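Local coordinates for protein coclaurine N-methyltransferase (PDB 6GKV) that catalyses the S-adenosyl-L-methionine-dependent N-methylation of coclaurine, a tetrahydroisoquinoline, in alkaloid biosynthesis, and works as a homodimer, at residues Q52-S57 against T232-Y237; L139-K144 against C148-V153; E161-E166 against V175-A180; M256-A261 against E340-S345. One frame throughout, in Å; residues are numbered along the deposited sequence.

How the contacts relate
Contacts 2 and 3 lie in successive beta-alpha-beta units at one end of the seven-stranded sheet, where strands 149-154 and 176-179 run side by side: the N of Ala152 lies 2.8 Å from the O of Glu176. Contacts 1 and 4 sit near the dimer partner and share the two-stranded sheet of 235-236 and 257-258; contacts 1 and 3 lie on opposite sides of the chain's centre, about 21 Å apart at their nearest atoms. Contacts 2 and 4 are buried, 1 and 3 partly so. Chemistry follows place: branched aliphatic packing in contact 2, the same beside a glutamate carboxylate paired with Lys160 in contact 3, and leucine or isoleucine against aromatic rings in contacts 1 and 4.

Contact 1. Residues Q52-S57 against T232-Y237; sequences QNLTHS and TFAYHY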
# COMPACT_ATOMS: atom_id res chain seq x y z
N GLN A 52 -6.70 -7.78 2.80
CA GLN A 52 -6.41 -8.31 4.13
C GLN A 52 -6.82 -9.78 4.24
O GLN A 52 -6.15 -10.55 4.92
CB GLN A 52 -7.13 -7.48 5.20
CG GLN A 52 -6.62 -6.05 5.30
CD GLN A 52 -5.14 -6.00 5.59
OE1 GLN A 52 -4.71 -6.32 6.70
NE2 GLN A 52 -4.34 -5.62 4.59
N ASN A 53 -7.92 -10.14 3.58
CA ASN A 53 -8.37 -11.51 3.52
C ASN A 53 -7.30 -12.38 2.92
O ASN A 53 -6.99 -13.46 3.43
CB ASN A 53 -9.65 -11.61 2.70
CG ASN A 53 -10.84 -11.02 3.42
OD1 ASN A 53 -10.75 -10.71 4.60
ND2 ASN A 53 -11.97 -10.88 2.72
N LEU A 54 -6.69 -11.90 1.84
CA LEU A 54 -5.63 -12.66 1.21
C LEU A 54 -4.30 -12.62 2.02
O LEU A 54 -3.69 -13.67 2.23
CB LEU A 54 -5.41 -12.15 -0.22
CG LEU A 54 -4.51 -13.07 -1.06
CD1 LEU A 54 -5.00 -14.51 -0.96
CD2 LEU A 54 -4.43 -12.62 -2.50
N THR A 55 -3.86 -11.46 2.48
CA THR A 55 -2.62 -11.40 3.26
C THR A 55 -2.70 -12.35 4.46
O THR A 55 -1.73 -13.00 4.81
CB THR A 55 -2.30 -9.99 3.77
OG1 THR A 55 -3.45 -9.46 4.44
CG2 THR A 55 -1.92 -9.07 2.62
N HIS A 56 -3.88 -12.44 5.06
CA HIS A 56 -4.05 -13.24 6.26
C HIS A 56 -4.14 -14.74 5.97
O HIS A 56 -3.60 -15.57 6.72
CB HIS A 56 -5.29 -12.78 7.02
CG HIS A 56 -5.05 -11.56 7.86
ND1 HIS A 56 -4.87 -10.30 7.31
CD2 HIS A 56 -4.93 -11.40 9.19
CE1 HIS A 56 -4.66 -9.43 8.27
NE2 HIS A 56 -4.69 -10.07 9.43
N SER A 57 -4.82 -15.10 4.89
CA SER A 57 -5.01 -16.51 4.58
C SER A 57 -3.68 -17.14 4.16
O SER A 57 -3.42 -18.30 4.48
CB SER A 57 -6.08 -16.71 3.50
OG SER A 57 -5.77 -16.02 2.30
N THR A 232 -4.02 -2.65 -8.06
CA THR A 232 -4.92 -2.47 -6.91
C THR A 232 -5.28 -3.74 -6.14
O THR A 232 -5.14 -3.78 -4.91
CB THR A 232 -6.19 -1.83 -7.38
OG1 THR A 232 -5.84 -0.63 -8.06
CG2 THR A 232 -7.13 -1.55 -6.22
N PHE A 233 -5.77 -4.77 -6.84
CA PHE A 233 -6.21 -5.96 -6.13
C PHE A 233 -5.23 -7.11 -6.24
O PHE A 233 -4.24 -7.04 -6.97
CB PHE A 233 -7.63 -6.39 -6.57
CG PHE A 233 -7.83 -6.57 -8.07
CD1 PHE A 233 -7.46 -7.75 -8.70
CD2 PHE A 233 -8.47 -5.59 -8.83
CE1 PHE A 233 -7.67 -7.93 -10.06
CE2 PHE A 233 -8.69 -5.78 -10.20
CZ PHE A 233 -8.28 -6.95 -10.81
N ALA A 234 -5.46 -8.15 -5.46
CA ALA A 234 -4.56 -9.29 -5.45
C ALA A 234 -5.40 -10.55 -5.52
O ALA A 234 -6.57 -10.54 -5.11
CB ALA A 234 -3.67 -9.28 -4.21
N TYR A 235 -4.84 -11.63 -6.06
CA TYR A 235 -5.62 -12.87 -6.15
C TYR A 235 -4.83 -14.12 -6.52
O TYR A 235 -3.86 -14.08 -7.29
CB TYR A 235 -6.77 -12.70 -7.15
CG TYR A 235 -6.38 -12.27 -8.56
CD1 TYR A 235 -5.94 -10.98 -8.83
CD2 TYR A 235 -6.51 -13.15 -9.64
CE1 TYR A 235 -5.61 -10.58 -10.12
CE2 TYR A 235 -6.17 -12.76 -10.92
CZ TYR A 235 -5.73 -11.47 -11.16
OH TYR A 235 -5.41 -11.07 -12.43
N HIS A 236 -5.25 -15.23 -5.91
CA HIS A 236 -4.85 -16.56 -6.36
C HIS A 236 -5.22 -16.69 -7.84
O HIS A 236 -6.32 -16.28 -8.24
CB HIS A 236 -5.57 -17.67 -5.58
CG HIS A 236 -5.12 -17.84 -4.16
ND1 HIS A 236 -3.95 -18.48 -3.82
CD2 HIS A 236 -5.73 -17.53 -2.99
CE1 HIS A 236 -3.83 -18.52 -2.50
NE2 HIS A 236 -4.91 -17.95 -1.97
N TYR A 237 -4.33 -17.23 -8.68
CA TYR A 237 -4.72 -17.43 -10.08
C TYR A 237 -5.56 -18.70 -10.17
O TYR A 237 -5.07 -19.75 -10.56
CB TYR A 237 -3.50 -17.42 -11.04
CG TYR A 237 -3.84 -16.65 -12.31
CD1 TYR A 237 -4.68 -15.56 -12.20
CD2 TYR A 237 -3.32 -16.95 -13.58
CE1 TYR A 237 -5.07 -14.83 -13.26
CE2 TYR A 237 -3.70 -16.15 -14.71
CZ TYR A 237 -4.59 -15.10 -14.52
OH TYR A 237 -5.05 -14.27 -15.52
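Leu54, on helix 44-58, faces the start of the short strand 235-236, its CA 7.4 Å from the CA of Tyr235, a gap spanned by the leucine side chain. That side chain carries nearly all the contact. With CG anti to the backbone N (chi1 -168°), both methyls are carried out toward the strand and divide the work. CD2 covers the peptide link between Ala234 and Tyr235, 3.7 Å from the N of Tyr235, and touches the CB of Ala234 at 3.8 Å. CD1 turns to the His236 imidazole, which it meets obliquely, 3.6 Å from NE2 and 3.7 Å from CD2. An alanine here is likely to open a gap over the Ala234-Tyr235 peptide and take from the His236 ring one of its packing neighbours. On the helix itself, the O of Gln52 accepts two donors from opposite faces of its plane: the N of His56 at 3.0 Å and, through a bent bond (132° at the hydrogen), the ND1 of His56 at 2.7 Å. Beyond, Gln52 packs on Asn275 of the second subunit. The arrangement is a helix laid over a two-stranded antiparallel ribbon, 235-236 with 257-258, whose inner side, through the side chain of Tyr235, comes to about 7 Å from the bound N-methylheliamine.

Contact 2. Residues L139-K144 against C148-V153; sequences LHVAQK and CRVTAV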
# COMPACT_ATOMS: atom_id res chain seq x y z
N LEU A 139 24.88 -13.86 -14.52
CA LEU A 139 25.98 -13.67 -15.46
C LEU A 139 26.30 -12.18 -15.67
O LEU A 139 27.46 -11.79 -15.83
CB LEU A 139 25.65 -14.34 -16.79
CG LEU A 139 25.27 -15.80 -16.60
CD1 LEU A 139 24.92 -16.52 -17.93
CD2 LEU A 139 26.40 -16.51 -15.85
N HIS A 140 25.26 -11.37 -15.67
CA HIS A 140 25.39 -9.94 -15.94
C HIS A 140 26.10 -9.24 -14.79
O HIS A 140 27.04 -8.47 -15.00
CB HIS A 140 24.01 -9.33 -16.19
CG HIS A 140 24.04 -7.85 -16.45
ND1 HIS A 140 23.92 -6.91 -15.45
CD2 HIS A 140 24.14 -7.16 -17.62
CE1 HIS A 140 23.96 -5.70 -15.98
NE2 HIS A 140 24.10 -5.83 -17.29
N VAL A 141 25.63 -9.50 -13.57
CA VAL A 141 26.26 -8.94 -12.38
C VAL A 141 27.68 -9.50 -12.24
O VAL A 141 28.61 -8.76 -11.93
CB VAL A 141 25.43 -9.25 -11.11
CG1 VAL A 141 26.21 -8.90 -9.84
CG2 VAL A 141 24.12 -8.50 -11.15
N ALA A 142 27.84 -10.80 -12.48
CA ALA A 142 29.15 -11.43 -12.39
C ALA A 142 30.11 -10.71 -13.31
O ALA A 142 31.25 -10.45 -12.93
CB ALA A 142 29.08 -12.91 -12.74
N GLN A 143 29.64 -10.38 -14.51
CA GLN A 143 30.57 -9.97 -15.54
C GLN A 143 31.32 -8.72 -15.21
O GLN A 143 32.52 -8.81 -14.96
CB GLN A 143 29.88 -9.88 -16.91
CG GLN A 143 30.29 -11.11 -17.67
CD GLN A 143 29.80 -11.20 -19.08
OE1 GLN A 143 28.83 -11.89 -19.36
NE2 GLN A 143 30.52 -10.55 -20.00
N LYS A 144 30.67 -7.57 -15.19
CA LYS A 144 31.47 -6.40 -14.83
C LYS A 144 31.18 -5.85 -13.43
O LYS A 144 31.04 -4.64 -13.22
CB LYS A 144 31.35 -5.29 -15.90
CG LYS A 144 31.97 -5.67 -17.24
CD LYS A 144 33.39 -6.26 -17.09
CE LYS A 144 34.49 -5.28 -16.70
NZ LYS A 144 35.83 -5.97 -16.74
N CYS A 148 32.65 -9.11 -7.30
CA CYS A 148 31.47 -9.71 -6.71
C CYS A 148 31.61 -11.23 -6.76
O CYS A 148 32.43 -11.75 -7.49
CB CYS A 148 30.20 -9.26 -7.45
SG CYS A 148 29.61 -7.61 -6.98
N ARG A 149 30.81 -11.92 -5.95
CA ARG A 149 30.79 -13.38 -5.95
C ARG A 149 29.33 -13.80 -5.96
O ARG A 149 28.70 -14.03 -4.93
CB ARG A 149 31.58 -13.91 -4.75
CG ARG A 149 31.33 -15.32 -4.24
CD ARG A 149 31.84 -15.44 -2.77
NE ARG A 149 31.65 -14.20 -2.00
CZ ARG A 149 32.57 -13.25 -1.80
NH1 ARG A 149 33.78 -13.37 -2.32
NH2 ARG A 149 32.27 -12.17 -1.09
N VAL A 150 28.78 -13.86 -7.17
CA VAL A 150 27.37 -14.09 -7.34
C VAL A 150 27.05 -15.54 -7.04
O VAL A 150 27.81 -16.44 -7.41
CB VAL A 150 26.90 -13.71 -8.75
CG1 VAL A 150 27.11 -12.25 -8.98
CG2 VAL A 150 27.69 -14.48 -9.78
N THR A 151 25.94 -15.76 -6.34
CA THR A 151 25.45 -17.11 -6.07
C THR A 151 24.02 -17.32 -6.59
O THR A 151 23.09 -16.64 -6.17
CB THR A 151 25.49 -17.42 -4.57
OG1 THR A 151 26.78 -17.06 -4.03
CG2 THR A 151 25.20 -18.91 -4.35
N ALA A 152 23.85 -18.27 -7.50
CA ALA A 152 22.54 -18.51 -8.09
C ALA A 152 21.85 -19.71 -7.44
O ALA A 152 22.48 -20.72 -7.21
CB ALA A 152 22.68 -18.71 -9.59
N VAL A 153 20.56 -19.60 -7.13
CA VAL A 153 19.86 -20.74 -6.55
C VAL A 153 18.65 -21.20 -7.36
O VAL A 153 17.74 -20.42 -7.63
CB VAL A 153 19.37 -20.44 -5.12
CG1 VAL A 153 18.74 -21.68 -4.53
CG2 VAL A 153 20.53 -19.99 -4.27
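Val150 meets Val141 and Ala142 through its two methyls, CG1 mainly toward the valine and CG2 toward the alanine. Its CG1 lies 3.6 Å from the CG1 of Val141 and 4.0 Å from that residue's CB, and the same methyl comes within 3.9 Å of the backbone N of Ala142. Its CG2 rests against the CB of Ala142, again at 3.6 Å. The two valines approach at a slant and meet chiefly methyl to methyl. This split depends on the Val150 rotamer: chi1 of -63° sets CG1 anti to the carbonyl carbon and CG2 between the N and the carbonyl carbon, spreading the pair over consecutive helix residues. Val141 answers with CG1 anti to its own N (chi1 169°), which turns that methyl to the strand.

In the next shell, the backbone explains the closeness: the CA atoms of Ala142 and Val150 are only 6.0 Å apart, a separation that the small alanine permits. The last helical turn is kept in shape by the N of Gln143, bonded to the O of Leu139 at 2.9 Å.

Farther out, Val141 also packs on Cys116 of helix 104-118 and Ala142 on Val175, while Val150 touches Val127 of strand 126-130. Helix 136-143 is thus the connecting helix of a beta-alpha-beta crossover between parallel strands 126-130 and 149-154, and strand 176-179 lies along the other edge of 149-154.

Contact 3. Residues E161-E166 against V175-A180; sequences EYIEEE and VEVKLA
Glu164 and Ile163, neighbours on helix 157-168, both press on Val177 of strand 176-179. Along Glu164, CB only carries the chain onward; chi1 of -69° places CG anti to the carbonyl carbon. CG is the first atom to touch, 3.9 Å from the CG2 of Val177 and 4.1 Å from its CB. The chain then runs extended, CD acting as a spacer, and OE2 ends 3.9 Å from the CB of Val177 and 3.6 Å from its O. As two oxygens have no attraction for each other, what anchors this carboxylate is a salt bridge from OE2 to Lys160, one turn back on the helix. A glutamine in its place would probably leave the Lys160 ammonium without its negative mate.

Inward, Ile163 crosses the valines at about right angles. Its CG2 reaches the CG2 of Val177 at 3.5 Å and the CG1 of Val175 at 3.7 Å, making the apolar side of the seam.

Helix 157-168 thus bridges parallel strands 149-154 and 176-179 in a beta-alpha-beta unit, with Leu139 of helix 136-143 against Ile163 and Ala152 of strand 149-154 against Val177.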
# COMPACT_ATOMS: atom_id res chain seq x y z
N GLU A 161 22.52 -26.45 -15.06
CA GLU A 161 23.22 -26.85 -16.30
C GLU A 161 23.88 -25.67 -16.99
O GLU A 161 25.09 -25.52 -17.02
CB GLU A 161 22.23 -27.47 -17.30
CG GLU A 161 21.96 -28.98 -17.23
CD GLU A 161 23.18 -29.80 -16.85
OE1 GLU A 161 24.29 -29.53 -17.35
OE2 GLU A 161 23.01 -30.76 -16.05
N TYR A 162 23.01 -24.81 -17.50
CA TYR A 162 23.38 -23.80 -18.46
C TYR A 162 24.30 -22.74 -17.87
O TYR A 162 25.17 -22.20 -18.56
CB TYR A 162 22.12 -23.14 -19.04
CG TYR A 162 22.47 -22.00 -19.95
CD1 TYR A 162 22.95 -22.24 -21.22
CD2 TYR A 162 22.34 -20.68 -19.53
CE1 TYR A 162 23.28 -21.20 -22.06
CE2 TYR A 162 22.67 -19.64 -20.36
CZ TYR A 162 23.15 -19.90 -21.62
OH TYR A 162 23.48 -18.86 -22.46
N ILE A 163 24.12 -22.44 -16.59
CA ILE A 163 24.84 -21.31 -16.02
C ILE A 163 26.30 -21.69 -15.83
O ILE A 163 27.19 -21.02 -16.34
CB ILE A 163 24.20 -20.85 -14.71
CG1 ILE A 163 22.86 -20.17 -15.03
CG2 ILE A 163 25.10 -19.86 -14.01
CD1 ILE A 163 21.94 -20.01 -13.85
N GLU A 164 26.55 -22.79 -15.13
CA GLU A 164 27.91 -23.22 -14.85
C GLU A 164 28.73 -23.35 -16.13
O GLU A 164 29.91 -22.97 -16.17
CB GLU A 164 27.88 -24.54 -14.08
CG GLU A 164 27.33 -24.37 -12.67
CD GLU A 164 27.49 -25.60 -11.81
OE1 GLU A 164 27.65 -26.71 -12.36
OE2 GLU A 164 27.47 -25.45 -10.56
N GLU A 165 28.10 -23.86 -17.18
CA GLU A 165 28.78 -24.03 -18.46
C GLU A 165 29.05 -22.69 -19.14
O GLU A 165 30.18 -22.41 -19.56
CB GLU A 165 27.96 -24.95 -19.35
CG GLU A 165 27.57 -26.24 -18.65
CD GLU A 165 27.83 -27.48 -19.49
OE1 GLU A 165 27.87 -27.35 -20.73
OE2 GLU A 165 28.01 -28.57 -18.90
N GLU A 166 28.01 -21.86 -19.22
CA GLU A 166 28.13 -20.59 -19.91
C GLU A 166 28.85 -19.53 -19.07
O GLU A 166 29.05 -18.41 -19.53
CB GLU A 166 26.75 -20.07 -20.31
CG GLU A 166 26.51 -20.14 -21.81
CD GLU A 166 27.12 -18.98 -22.55
OE1 GLU A 166 26.61 -17.86 -22.42
OE2 GLU A 166 28.12 -19.20 -23.28
N VAL A 175 30.79 -16.76 -10.51
CA VAL A 175 29.54 -17.49 -10.50
C VAL A 175 29.64 -18.81 -9.77
O VAL A 175 30.52 -19.62 -10.05
CB VAL A 175 29.01 -17.76 -11.90
CG1 VAL A 175 27.66 -18.45 -11.82
CG2 VAL A 175 28.92 -16.46 -12.68
N GLU A 176 28.72 -19.00 -8.84
CA GLU A 176 28.53 -20.25 -8.14
C GLU A 176 27.03 -20.58 -8.19
O GLU A 176 26.20 -19.68 -8.01
CB GLU A 176 29.04 -20.14 -6.71
CG GLU A 176 28.45 -21.13 -5.75
CD GLU A 176 28.87 -20.85 -4.32
OE1 GLU A 176 29.81 -20.05 -4.12
OE2 GLU A 176 28.24 -21.41 -3.40
N VAL A 177 26.67 -21.83 -8.45
CA VAL A 177 25.25 -22.19 -8.56
C VAL A 177 24.85 -23.37 -7.68
O VAL A 177 25.51 -24.41 -7.68
CB VAL A 177 24.87 -22.54 -10.01
CG1 VAL A 177 23.36 -22.71 -10.12
CG2 VAL A 177 25.36 -21.48 -10.96
N LYS A 178 23.76 -23.20 -6.94
CA LYS A 178 23.29 -24.22 -6.00
C LYS A 178 21.93 -24.79 -6.41
O LYS A 178 21.02 -24.04 -6.75
CB LYS A 178 23.16 -23.63 -4.58
CG LYS A 178 24.37 -22.87 -4.07
CD LYS A 178 24.19 -22.52 -2.59
CE LYS A 178 25.49 -22.06 -1.94
NZ LYS A 178 26.64 -22.96 -2.25
N LEU A 179 21.78 -26.12 -6.35
CA LEU A 179 20.49 -26.72 -6.66
C LEU A 179 19.69 -27.02 -5.39
O LEU A 179 20.04 -27.91 -4.61
CB LEU A 179 20.68 -28.00 -7.48
CG LEU A 179 19.47 -28.55 -8.23
CD1 LEU A 179 19.17 -27.77 -9.51
CD2 LEU A 179 19.70 -30.01 -8.51
N ALA A 180 18.61 -26.26 -5.17
CA ALA A 180 17.83 -26.35 -3.93
C ALA A 180 16.37 -25.94 -4.09
O ALA A 180 16.04 -25.09 -4.91
CB ALA A 180 18.47 -25.48 -2.85

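Contact 4. Residues M256-A261 against E340-S345; sequences MIIPSA and EEWMAS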
# COMPACT_ATOMS: atom_id res chain seq x y z
N MET A 256 0.16 -20.12 -9.22
CA MET A 256 0.35 -18.68 -9.44
C MET A 256 -0.51 -17.81 -8.55
O MET A 256 -1.68 -18.11 -8.32
CB MET A 256 0.08 -18.33 -10.90
CG MET A 256 1.25 -18.61 -11.83
SD MET A 256 2.37 -17.20 -11.88
CE MET A 256 1.16 -15.92 -11.72
N ILE A 257 0.10 -16.74 -8.05
CA ILE A 257 -0.61 -15.66 -7.35
C ILE A 257 -0.32 -14.33 -8.05
O ILE A 257 0.80 -14.07 -8.49
CB ILE A 257 -0.19 -15.56 -5.86
CG1 ILE A 257 -0.92 -16.60 -5.02
CG2 ILE A 257 -0.55 -14.24 -5.29
CD1 ILE A 257 -0.46 -16.60 -3.57
N ILE A 258 -1.36 -13.51 -8.21
CA ILE A 258 -1.16 -12.14 -8.68
C ILE A 258 -1.28 -11.17 -7.51
O ILE A 258 -2.40 -10.91 -7.04
CB ILE A 258 -2.17 -11.75 -9.77
CG1 ILE A 258 -2.21 -12.82 -10.86
CG2 ILE A 258 -1.84 -10.36 -10.33
CD1 ILE A 258 -0.90 -12.95 -11.61
N PRO A 259 -0.14 -10.67 -7.01
CA PRO A 259 -0.22 -9.72 -5.89
C PRO A 259 -0.68 -8.32 -6.34
O PRO A 259 -0.57 -7.96 -7.50
CB PRO A 259 1.23 -9.69 -5.33
CG PRO A 259 2.06 -10.63 -6.22
CD PRO A 259 1.25 -10.88 -7.48
N SER A 260 -1.22 -7.55 -5.41
CA SER A 260 -1.34 -6.10 -5.61
C SER A 260 0.03 -5.50 -5.66
O SER A 260 0.99 -6.08 -5.14
CB SER A 260 -2.13 -5.46 -4.48
OG SER A 260 -1.52 -5.83 -3.26
N ALA A 261 0.13 -4.31 -6.24
CA ALA A 261 1.41 -3.60 -6.21
C ALA A 261 1.82 -3.30 -4.77
O ALA A 261 3.01 -3.21 -4.48
CB ALA A 261 1.32 -2.33 -7.04
N GLU A 340 -1.73 0.03 -17.63
CA GLU A 340 -2.01 0.67 -16.35
C GLU A 340 -2.97 -0.17 -15.51
O GLU A 340 -3.69 0.36 -14.68
CB GLU A 340 -2.58 2.08 -16.59
CG GLU A 340 -1.51 3.05 -17.06
CD GLU A 340 -0.45 3.31 -15.97
OE1 GLU A 340 -0.86 3.45 -14.79
OE2 GLU A 340 0.77 3.35 -16.27
N GLU A 341 -2.99 -1.47 -15.77
CA GLU A 341 -3.75 -2.41 -14.95
C GLU A 341 -2.82 -3.46 -14.32
O GLU A 341 -2.53 -3.42 -13.13
CB GLU A 341 -4.84 -3.09 -15.78
CG GLU A 341 -5.90 -2.14 -16.32
CD GLU A 341 -6.77 -1.53 -15.23
OE1 GLU A 341 -6.72 -2.01 -14.08
OE2 GLU A 341 -7.53 -0.59 -15.51
N TRP A 342 -2.38 -4.41 -15.14
CA TRP A 342 -1.41 -5.41 -14.72
C TRP A 342 -0.04 -4.89 -15.08
O TRP A 342 0.16 -4.33 -16.17
CB TRP A 342 -1.70 -6.77 -15.38
CG TRP A 342 -2.94 -7.44 -14.83
CD1 TRP A 342 -3.04 -8.14 -13.67
CD2 TRP A 342 -4.26 -7.45 -15.42
NE1 TRP A 342 -4.32 -8.60 -13.50
CE2 TRP A 342 -5.08 -8.20 -14.54
CE3 TRP A 342 -4.79 -6.94 -16.60
CZ2 TRP A 342 -6.44 -8.43 -14.83
CZ3 TRP A 342 -6.14 -7.18 -16.88
CH2 TRP A 342 -6.95 -7.91 -15.99
N MET A 343 0.91 -5.06 -14.16
CA MET A 343 2.21 -4.42 -14.31
C MET A 343 3.26 -5.04 -13.40
O MET A 343 3.04 -6.09 -12.79
CB MET A 343 2.09 -2.92 -14.01
CG MET A 343 1.34 -2.60 -12.70
SD MET A 343 1.12 -0.82 -12.39
CE MET A 343 -0.36 -0.46 -13.33
N ALA A 344 4.40 -4.36 -13.31
CA ALA A 344 5.54 -4.81 -12.52
C ALA A 344 5.86 -3.88 -11.35
O ALA A 344 5.88 -2.66 -11.47
CB ALA A 344 6.76 -4.96 -13.41
N SER A 345 6.11 -4.50 -10.20
CA SER A 345 6.46 -3.81 -8.96
C SER A 345 7.87 -4.13 -8.50
O SER A 345 8.26 -5.30 -8.42
CB SER A 345 5.46 -4.19 -7.87
OG SER A 345 5.83 -3.67 -6.60
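Ile258 and Trp342 touch where the short strand 257-258 comes near the start of strand 342-350, the antiparallel strand that completes the 3-2-1-4-5-7-6 order of the class I methyltransferase, Rossmann-like sheet. The chain directions over residues 258 to 261 and 342 to 345 differ by 58°. The segments converge at one end: the CA atoms of Ile258 and Trp342 are 9.0 Å apart, those of Ala261 and Ser345 only 5.8 Å.

The apolar interaction is a single edge contact. The CG2 of Ile258 lies near the plane of the indole and meets its rim at CD1 of Trp342, 4.2 Å away, the two side chains crossing at about a right angle. Two torsions of Trp342 produce this: chi1 of -72° sends the ring to this side, and chi2 of -80° turns its five-membered part to the isoleucine. The Ile258 side chain also borders the substrate pocket and touches the bound N-methylheliamine.

Polar and aromatic restraints hold the tryptophan: its NE1 is bonded to the OH of Tyr235, and His230 meets it edge-to-face. Tyr44 of the second subunit packs against both Ala261 and Met343, which places this crossing close to the dimer interface.

At the narrow end a polar pair comes near without bonding. Ser345 carries OG anti to the backbone N (chi1 173°), bonded to NE2 of His276, and this leaves the OG of Ser345 3.6 Å from the O of Ala261.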